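Side-chain contacts in Alr1585 protein (Nostoc sp., PDB 5C2I), which is a haem-containing dye-decolorizing (DyP-type) peroxidase that probably uses hydrogen peroxide to oxidise dyes and related substrates: residues 399-404 and 419-424; 255-260 and 395-400. The protein carries 1 engineered substitution. All blocks are in the same frame, centred on the assembly; numbering follows the deposited sequence.

Overall arrangement
Both contacts are buried and both rest on helix 397-405, their centres about 10 Å apart. Contact 2 lies deeper, its centre about 8 Å from the centre of the chain. There Phe397, in the first turn, packs without hydrogen bonding on strand 250-261 of the antiparallel sheet. Contact 1, about 15 Å from that centre, joins the middle of the helix to an irregular loop through an amide-to-carbonyl hydrogen bond. Phe399 and Met400 belong to both. The haem touches both: contact 1 covers part of one face and of the rim, contact 2 only groups on the rim. Asp134 accepts a hydrogen bond from Gln423 (contact 1) and forms a salt bridge with Arg257 (contact 2).

Contact 1: residues 399-404 and 419-424; sequences FMQSRW and PLIGQP. With HEM (protoporphyrin IX containing Fe), chain E.
Gln401 reaches from its helix to the main chain of Ile421, where its NE2 donates to Ile421 O at 3.1 Å, the one hydrogen bond between 399-404 and 419-424. The oxygen lies nearly in the plane of the glutamine amide, but the N-H approaches from above the carbonyl plane, and the bond is bent to 143° at the hydrogen. With CG anti to the backbone N (chi1 -176°) and a bend at the next torsion, the amide turns toward the loop. NE2 also bonds to Asn406 OD1, which helps fix the rotation of the amide, while Gln423 brings its CG alongside and sends its own NE2 to Asp134. Glutamine suits the place because it spans the gap and can serve two acceptors with one nitrogen.

Apolar contacts bring in the haem. Ile421 is branched at CB, and both branches lie over the porphyrin face opposite the water on the iron: CG2 is 3.5 Å from HEM CHC, and CD1 is 3.6 Å from HEM C2C. Leu420 extends this cover, its CD2 lying 3.6 Å from HEM C1B. The other end of the Gln401 amide, OE1, meets the haem periphery, 3.7 Å from HEM CMC, and faces Ile421 CD1. Met400 works at the rim, where its flexible thioether sets SD 3.6 Å from HEM CAC and near the methyl CMD.

The chemistry implies a division of labour: one bonded amide ties loop to helix, and apolar branches from the same loop, between helix 397-405 and strand 428-431, line the haem pocket of this peroxidase.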
loop_
_atom_site.group_PDB
_atom_site.type_symbol
_atom_site.label_atom_id
_atom_site.label_comp_id
_atom_site.label_asym_id
_atom_site.label_seq_id
_atom_site.Cartn_x
_atom_site.Cartn_y
_atom_site.Cartn_z
ATOM N N PHE A 399 12.562 -16.733 -38.190
ATOM C CA PHE A 399 13.995 -17.050 -38.223
ATOM C C PHE A 399 14.524 -17.329 -36.818
ATOM O O PHE A 399 15.170 -18.335 -36.593
ATOM C CB PHE A 399 14.750 -15.904 -38.882
ATOM C CG PHE A 399 16.143 -16.245 -39.308
ATOM C CD1 PHE A 399 17.194 -16.223 -38.387
ATOM C CD2 PHE A 399 16.428 -16.524 -40.645
ATOM C CE1 PHE A 399 18.490 -16.527 -38.789
ATOM C CE2 PHE A 399 17.727 -16.795 -41.047
ATOM C CZ PHE A 399 18.759 -16.842 -40.110
ATOM N N MET A 400 14.179 -16.453 -35.872
ATOM C CA MET A 400 14.647 -16.550 -34.524
ATOM C C MET A 400 14.169 -17.872 -33.888
ATOM O O MET A 400 14.969 -18.597 -33.273
ATOM C CB MET A 400 14.194 -15.347 -33.733
ATOM C CG MET A 400 14.741 -15.227 -32.347
ATOM S SD MET A 400 14.240 -13.674 -31.581
ATOM C CE MET A 400 15.322 -12.550 -32.443
ATOM N N GLN A 401 12.879 -18.178 -34.040
ATOM C CA GLN A 401 12.327 -19.423 -33.475
ATOM C C GLN A 401 12.907 -20.651 -34.183
ATOM O O GLN A 401 13.381 -21.600 -33.522
ATOM C CB GLN A 401 10.809 -19.432 -33.577
ATOM C CG GLN A 401 10.138 -20.637 -32.919
ATOM C CD GLN A 401 10.040 -20.518 -31.418
ATOM O OE1 GLN A 401 9.554 -19.511 -30.878
ATOM N NE2 GLN A 401 10.514 -21.525 -30.723
ATOM N N SER A 402 12.828 -20.659 -35.509
ATOM C CA SER A 402 13.089 -21.872 -36.263
ATOM C C SER A 402 14.566 -22.170 -36.498
ATOM O O SER A 402 14.952 -23.340 -36.560
ATOM C CB SER A 402 12.299 -21.870 -37.588
ATOM O OG SER A 402 12.873 -20.980 -38.538
ATOM N N ARG A 403 15.381 -21.130 -36.641
ATOM C CA ARG A 403 16.796 -21.303 -36.977
ATOM C C ARG A 403 17.711 -21.151 -35.783
ATOM O O ARG A 403 18.849 -21.643 -35.789
ATOM C CB ARG A 403 17.200 -20.305 -38.079
ATOM C CG ARG A 403 16.304 -20.359 -39.331
ATOM C CD ARG A 403 16.762 -21.396 -40.326
ATOM N NE ARG A 403 18.131 -21.157 -40.831
ATOM C CZ ARG A 403 18.453 -20.576 -41.996
ATOM N NH1 ARG A 403 17.513 -20.139 -42.831
ATOM N NH2 ARG A 403 19.744 -20.423 -42.322
ATOM N N TRP A 404 17.279 -20.415 -34.774
ATOM C CA TRP A 404 18.108 -20.150 -33.580
ATOM C C TRP A 404 17.630 -20.926 -32.348
ATOM O O TRP A 404 18.358 -21.787 -31.838
ATOM C CB TRP A 404 18.191 -18.648 -33.288
ATOM C CG TRP A 404 19.017 -17.889 -34.313
ATOM C CD1 TRP A 404 19.759 -18.422 -35.355
ATOM C CD2 TRP A 404 19.268 -16.471 -34.330
ATOM N NE1 TRP A 404 20.390 -17.409 -36.032
ATOM C CE2 TRP A 404 20.118 -16.212 -35.406
ATOM C CE3 TRP A 404 18.848 -15.411 -33.533
ATOM C CZ2 TRP A 404 20.580 -14.903 -35.709
ATOM C CZ3 TRP A 404 19.269 -14.110 -33.848
ATOM C CH2 TRP A 404 20.122 -13.872 -34.923
ATOM N N PRO A 419 16.262 -23.849 -23.792
ATOM C CA PRO A 419 15.507 -24.635 -22.798
ATOM C C PRO A 419 14.239 -23.934 -22.337
ATOM O O PRO A 419 13.332 -24.574 -21.797
ATOM C CB PRO A 419 16.485 -24.753 -21.628
ATOM C CG PRO A 419 17.299 -23.495 -21.742
ATOM C CD PRO A 419 17.509 -23.320 -23.221
ATOM N N LEU A 420 14.126 -22.644 -22.649
ATOM C CA LEU A 420 12.918 -21.907 -22.342
ATOM C C LEU A 420 11.846 -22.055 -23.409
ATOM O O LEU A 420 10.714 -22.382 -23.087
ATOM C CB LEU A 420 13.297 -20.413 -22.151
ATOM C CG LEU A 420 12.253 -19.526 -21.507
ATOM C CD1 LEU A 420 11.993 -19.956 -20.067
ATOM C CD2 LEU A 420 12.684 -18.049 -21.550
ATOM N N ILE A 421 12.191 -21.845 -24.697
ATOM C CA ILE A 421 11.195 -21.785 -25.766
ATOM C C ILE A 421 11.459 -22.722 -26.951
ATOM O O ILE A 421 10.645 -22.800 -27.889
ATOM C CB ILE A 421 11.061 -20.347 -26.367
ATOM C CG1 ILE A 421 12.342 -19.930 -27.083
ATOM C CG2 ILE A 421 10.675 -19.352 -25.331
ATOM C CD1 ILE A 421 12.192 -18.780 -28.069
ATOM N N GLY A 422 12.553 -23.472 -26.930
ATOM C CA GLY A 422 12.873 -24.329 -28.030
ATOM C C GLY A 422 11.925 -25.517 -28.168
ATOM O O GLY A 422 11.649 -26.205 -27.185
ATOM N N GLN A 423 11.463 -25.774 -29.378
ATOM C CA GLN A 423 10.603 -26.952 -29.686
ATOM C C GLN A 423 11.207 -27.754 -30.817
ATOM O O GLN A 423 11.455 -27.184 -31.879
ATOM C CB GLN A 423 9.194 -26.530 -30.181
ATOM C CG GLN A 423 8.747 -25.193 -29.849
ATOM C CD GLN A 423 7.294 -24.934 -30.212
ATOM O OE1 GLN A 423 6.419 -25.217 -29.423
ATOM N NE2 GLN A 423 7.062 -24.273 -31.333
ATOM N N PRO A 424 11.368 -29.094 -30.638
ATOM C CA PRO A 424 11.056 -29.851 -29.427
ATOM C C PRO A 424 12.111 -29.667 -28.355
ATOM O O PRO A 424 13.224 -29.178 -28.667
ATOM C CB PRO A 424 11.056 -31.298 -29.920
ATOM C CG PRO A 424 12.053 -31.304 -31.068
ATOM C CD PRO A 424 11.793 -29.975 -31.743
HETATM C CHA HEM E . 14.602 -11.932 -23.837
HETATM C CHB HEM E . 11.454 -14.593 -21.334
HETATM C CHC HEM E . 9.439 -16.070 -25.478
HETATM C CHD HEM E . 12.760 -13.600 -27.937
HETATM C C1A HEM E . 13.933 -12.545 -22.790
HETATM C C2A HEM E . 14.263 -12.402 -21.410
HETATM C C3A HEM E . 13.378 -13.148 -20.714
HETATM C C4A HEM E . 12.495 -13.726 -21.653
HETATM C CMA HEM E . 13.278 -13.309 -19.221
HETATM C CAA HEM E . 15.395 -11.564 -20.801
HETATM C CBA HEM E . 15.103 -10.097 -20.478
HETATM C CGA HEM E . 14.740 -9.380 -21.750
HETATM O O1A HEM E . 15.620 -8.922 -22.535
HETATM O O2A HEM E . 13.545 -9.250 -22.022
HETATM C C1B HEM E . 10.609 -15.184 -22.271
HETATM C C2B HEM E . 9.486 -16.017 -21.932
HETATM C C3B HEM E . 8.905 -16.391 -23.062
HETATM C C4B HEM E . 9.730 -15.825 -24.132
HETATM C CMB HEM E . 9.059 -16.344 -20.545
HETATM C CAB HEM E . 7.680 -17.187 -23.323
HETATM C CBB HEM E . 6.666 -17.314 -22.449
HETATM C C1C HEM E . 10.206 -15.564 -26.541
HETATM C C2C HEM E . 10.064 -15.890 -27.873
HETATM C C3C HEM E . 11.028 -15.203 -28.565
HETATM C C4C HEM E . 11.734 -14.439 -27.629
HETATM C CMC HEM E . 9.024 -16.773 -28.500
HETATM C CAC HEM E . 11.349 -15.224 -29.991
HETATM C CBC HEM E . 11.195 -16.204 -30.847
HETATM C C1D HEM E . 13.436 -12.863 -26.967
HETATM C C2D HEM E . 14.475 -11.908 -27.339
HETATM C C3D HEM E . 15.022 -11.477 -26.211
HETATM C C4D HEM E . 14.255 -12.153 -25.142
HETATM C CMD HEM E . 14.901 -11.484 -28.735
HETATM C CAD HEM E . 16.109 -10.448 -26.088
HETATM C CBD HEM E . 17.521 -11.036 -26.196
HETATM C CGD HEM E . 18.528 -9.936 -26.106
HETATM O O1D HEM E . 19.390 -10.054 -25.239
HETATM O O2D HEM E . 18.518 -8.923 -26.886
HETATM N NA HEM E . 12.897 -13.420 -22.931
HETATM N NB HEM E . 10.743 -15.173 -23.560
HETATM N NC HEM E . 11.289 -14.753 -26.375
HETATM N ND HEM E . 13.384 -13.043 -25.646
HETATM FE FE HEM E . 12.124 -14.101 -24.639
HETATM O O HOH W 1 10.473 -12.449 -24.751
#

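Contact 2: residues 255-260 and 395-400; sequences VYRKLE and NQFNFM. With HEM (protoporphyrin IX containing Fe), chain E; EDO (1,2-ethanediol), chain G.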
loop_
_atom_site.group_PDB
_atom_site.type_symbol
_atom_site.label_atom_id
_atom_site.label_comp_id
_atom_site.label_asym_id
_atom_site.label_seq_id
_atom_site.Cartn_x
_atom_site.Cartn_y
_atom_site.Cartn_z
ATOM N N VAL A 255 3.413 -10.417 -34.980
ATOM C CA VAL A 255 3.280 -11.827 -34.610
ATOM C C VAL A 255 2.587 -11.822 -33.246
ATOM O O VAL A 255 3.062 -11.151 -32.325
ATOM C CB VAL A 255 4.666 -12.476 -34.462
ATOM C CG1 VAL A 255 4.561 -13.860 -33.782
ATOM C CG2 VAL A 255 5.363 -12.592 -35.797
ATOM N N TYR A 256 1.480 -12.539 -33.122
ATOM C CA TYR A 256 0.742 -12.699 -31.852
ATOM C C TYR A 256 0.679 -14.183 -31.534
ATOM O O TYR A 256 0.221 -14.959 -32.372
ATOM C CB TYR A 256 -0.681 -12.118 -31.982
ATOM C CG TYR A 256 -1.438 -12.004 -30.681
ATOM C CD1 TYR A 256 -1.790 -13.153 -29.915
ATOM C CD2 TYR A 256 -1.800 -10.793 -30.196
ATOM C CE1 TYR A 256 -2.446 -13.028 -28.712
ATOM C CE2 TYR A 256 -2.506 -10.663 -29.008
ATOM C CZ TYR A 256 -2.805 -11.768 -28.259
ATOM O OH TYR A 256 -3.492 -11.623 -27.092
ATOM N N ARG A 257 1.160 -14.568 -30.343
ATOM C CA ARG A 257 1.163 -15.956 -29.887
ATOM C C ARG A 257 0.819 -16.010 -28.430
ATOM O O ARG A 257 1.441 -15.289 -27.622
ATOM C CB ARG A 257 2.521 -16.606 -30.126
ATOM C CG ARG A 257 2.844 -16.801 -31.624
ATOM C CD ARG A 257 4.303 -17.093 -31.899
ATOM N NE ARG A 257 4.802 -18.377 -31.415
ATOM C CZ ARG A 257 4.594 -19.561 -32.000
ATOM N NH1 ARG A 257 3.803 -19.708 -33.066
ATOM N NH2 ARG A 257 5.163 -20.632 -31.483
ATOM N N LYS A 258 -0.186 -16.837 -28.082
ATOM C CA LYS A 258 -0.537 -17.033 -26.692
ATOM C C LYS A 258 0.300 -18.189 -26.127
ATOM O O LYS A 258 0.179 -19.321 -26.609
ATOM C CB LYS A 258 -2.011 -17.299 -26.531
ATOM C CG LYS A 258 -2.424 -17.516 -25.085
ATOM C CD LYS A 258 -3.952 -17.594 -24.920
ATOM C CE LYS A 258 -4.357 -17.641 -23.446
ATOM N NZ LYS A 258 -5.824 -17.615 -23.211
ATOM N N LEU A 259 1.186 -17.877 -25.191
ATOM C CA LEU A 259 2.178 -18.860 -24.712
ATOM C C LEU A 259 1.914 -19.152 -23.235
ATOM O O LEU A 259 2.237 -18.355 -22.361
ATOM C CB LEU A 259 3.594 -18.306 -24.950
ATOM C CG LEU A 259 3.974 -17.960 -26.381
ATOM C CD1 LEU A 259 5.432 -17.478 -26.476
ATOM C CD2 LEU A 259 3.745 -19.144 -27.302
ATOM N N GLU A 260 1.365 -20.327 -22.984
ATOM C CA GLU A 260 1.056 -20.775 -21.637
ATOM C C GLU A 260 2.308 -21.235 -20.909
ATOM O O GLU A 260 3.128 -21.962 -21.484
ATOM C CB GLU A 260 0.073 -21.926 -21.680
ATOM C CG GLU A 260 -0.387 -22.406 -20.317
ATOM C CD GLU A 260 -1.413 -23.487 -20.428
ATOM O OE1 GLU A 260 -1.002 -24.601 -20.804
ATOM O OE2 GLU A 260 -2.610 -23.221 -20.207
ATOM N N ASN A 395 12.392 -13.428 -41.887
ATOM C CA ASN A 395 13.744 -13.104 -41.477
ATOM C C ASN A 395 13.904 -12.701 -39.998
ATOM O O ASN A 395 15.020 -12.664 -39.473
ATOM C CB ASN A 395 14.276 -11.972 -42.328
ATOM C CG ASN A 395 15.786 -11.838 -42.186
ATOM O OD1 ASN A 395 16.506 -12.765 -42.459
ATOM N ND2 ASN A 395 16.249 -10.685 -41.727
ATOM N N GLN A 396 12.795 -12.454 -39.306
ATOM C CA GLN A 396 12.841 -11.990 -37.909
ATOM C C GLN A 396 12.199 -13.030 -36.981
ATOM O O GLN A 396 12.843 -14.028 -36.720
ATOM C CB GLN A 396 12.331 -10.528 -37.798
ATOM C CG GLN A 396 13.311 -9.637 -38.571
ATOM C CD GLN A 396 12.880 -8.192 -38.780
ATOM O OE1 GLN A 396 12.292 -7.842 -39.809
ATOM N NE2 GLN A 396 13.150 -7.353 -37.797
ATOM N N PHE A 397 10.960 -12.874 -36.524
ATOM C CA PHE A 397 10.416 -13.875 -35.610
ATOM C C PHE A 397 10.601 -15.334 -36.096
ATOM O O PHE A 397 11.025 -16.192 -35.313
ATOM C CB PHE A 397 8.951 -13.660 -35.249
ATOM C CG PHE A 397 8.374 -14.809 -34.514
ATOM C CD1 PHE A 397 8.589 -14.949 -33.149
ATOM C CD2 PHE A 397 7.686 -15.811 -35.177
ATOM C CE1 PHE A 397 8.126 -16.096 -32.481
ATOM C CE2 PHE A 397 7.224 -16.918 -34.513
ATOM C CZ PHE A 397 7.444 -17.059 -33.157
ATOM N N ASN A 398 10.159 -15.654 -37.316
ATOM C CA ASN A 398 10.210 -17.055 -37.745
ATOM C C ASN A 398 11.640 -17.586 -37.754
ATOM O O ASN A 398 11.881 -18.766 -37.434
ATOM C CB ASN A 398 9.577 -17.272 -39.123
ATOM C CG ASN A 398 8.062 -17.398 -39.078
ATOM O OD1 ASN A 398 7.411 -17.026 -38.106
ATOM N ND2 ASN A 398 7.498 -17.905 -40.154
ATOM N N PHE A 399 12.562 -16.733 -38.190
ATOM C CA PHE A 399 13.995 -17.050 -38.223
ATOM C C PHE A 399 14.524 -17.329 -36.818
ATOM O O PHE A 399 15.170 -18.335 -36.593
ATOM C CB PHE A 399 14.750 -15.904 -38.882
ATOM C CG PHE A 399 16.143 -16.245 -39.308
ATOM C CD1 PHE A 399 17.194 -16.223 -38.387
ATOM C CD2 PHE A 399 16.428 -16.524 -40.645
ATOM C CE1 PHE A 399 18.490 -16.527 -38.789
ATOM C CE2 PHE A 399 17.727 -16.795 -41.047
ATOM C CZ PHE A 399 18.759 -16.842 -40.110
ATOM N N MET A 400 14.179 -16.453 -35.872
ATOM C CA MET A 400 14.647 -16.550 -34.524
ATOM C C MET A 400 14.169 -17.872 -33.888
ATOM O O MET A 400 14.969 -18.597 -33.273
ATOM C CB MET A 400 14.194 -15.347 -33.733
ATOM C CG MET A 400 14.741 -15.227 -32.347
ATOM S SD MET A 400 14.240 -13.674 -31.581
ATOM C CE MET A 400 15.322 -12.550 -32.443
HETATM C CHA HEM E . 14.602 -11.932 -23.837
HETATM C CHB HEM E . 11.454 -14.593 -21.334
HETATM C CHC HEM E . 9.439 -16.070 -25.478
HETATM C CHD HEM E . 12.760 -13.600 -27.937
HETATM C C1A HEM E . 13.933 -12.545 -22.790
HETATM C C2A HEM E . 14.263 -12.402 -21.410
HETATM C C3A HEM E . 13.378 -13.148 -20.714
HETATM C C4A HEM E . 12.495 -13.726 -21.653
HETATM C CMA HEM E . 13.278 -13.309 -19.221
HETATM C CAA HEM E . 15.395 -11.564 -20.801
HETATM C CBA HEM E . 15.103 -10.097 -20.478
HETATM C CGA HEM E . 14.740 -9.380 -21.750
HETATM O O1A HEM E . 15.620 -8.922 -22.535
HETATM O O2A HEM E . 13.545 -9.250 -22.022
HETATM C C1B HEM E . 10.609 -15.184 -22.271
HETATM C C2B HEM E . 9.486 -16.017 -21.932
HETATM C C3B HEM E . 8.905 -16.391 -23.062
HETATM C C4B HEM E . 9.730 -15.825 -24.132
HETATM C CMB HEM E . 9.059 -16.344 -20.545
HETATM C CAB HEM E . 7.680 -17.187 -23.323
HETATM C CBB HEM E . 6.666 -17.314 -22.449
HETATM C C1C HEM E . 10.206 -15.564 -26.541
HETATM C C2C HEM E . 10.064 -15.890 -27.873
HETATM C C3C HEM E . 11.028 -15.203 -28.565
HETATM C C4C HEM E . 11.734 -14.439 -27.629
HETATM C CMC HEM E . 9.024 -16.773 -28.500
HETATM C CAC HEM E . 11.349 -15.224 -29.991
HETATM C CBC HEM E . 11.195 -16.204 -30.847
HETATM C C1D HEM E . 13.436 -12.863 -26.967
HETATM C C2D HEM E . 14.475 -11.908 -27.339
HETATM C C3D HEM E . 15.022 -11.477 -26.211
HETATM C C4D HEM E . 14.255 -12.153 -25.142
HETATM C CMD HEM E . 14.901 -11.484 -28.735
HETATM C CAD HEM E . 16.109 -10.448 -26.088
HETATM C CBD HEM E . 17.521 -11.036 -26.196
HETATM C CGD HEM E . 18.528 -9.936 -26.106
HETATM O O1D HEM E . 19.390 -10.054 -25.239
HETATM O O2D HEM E . 18.518 -8.923 -26.886
HETATM N NA HEM E . 12.897 -13.420 -22.931
HETATM N NB HEM E . 10.743 -15.173 -23.560
HETATM N NC HEM E . 11.289 -14.753 -26.375
HETATM N ND HEM E . 13.384 -13.043 -25.646
HETATM FE FE HEM E . 12.124 -14.101 -24.639
HETATM C C1 EDO G . 14.649 -7.213 -42.424
HETATM O O1 EDO G . 14.153 -8.419 -41.831
HETATM C C2 EDO G . 15.969 -6.689 -41.857
HETATM O O2 EDO G . 16.021 -6.509 -40.443
HETATM O O HOH W 1 10.473 -12.449 -24.751
#
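Val255, on strand 250-261 in the antiparallel sheet of the C-terminal DyP-type peroxidase region, sets its CG1 methyl over the middle of the Phe397 ring, 3.9 Å from the centroid and 11° off the normal, a CH-pi contact. Its second methyl, CG2, comes within 3.8 Å of Phe397 CB, and valine's short forked side chain thus covers both the root of the phenylalanine and a ring face. Two residues on, Arg257 crosses the far end of the ring at about a right angle. Its CD and NE each lie 3.4 Å from Phe397 CZ, an atom that stands over one face of the guanidinium, whose plane is turned 43° from that of the ring. A bend at chi3 (67°) carries the guanidinium past the ring, and its NH2 forms a salt bridge with Asp134, pairing a buried charge. Leu259 continues along the strand to the haem, where CD1 is 3.9 Å from HEM CAB.

Phe397 lies in the first turn of its helix; with CG anti to the backbone N the ring is thrown outward, and it is long enough to reach the strand. Its CE1 approaches the vinyl carbon HEM CBC at 3.5 Å, and Leu132 of helix 126-132 packs on it too. An alanine here is likely to open a gap between strand and helix, depriving Val255 CG1 of its aromatic partner and the haem vinyl of a neighbour.

Dispersion and shape, rather than polar bonding, therefore join 255-260 to 395-400 where helix packs on sheet beside the haem, while the arginine charge is answered elsewhere, by Asp134.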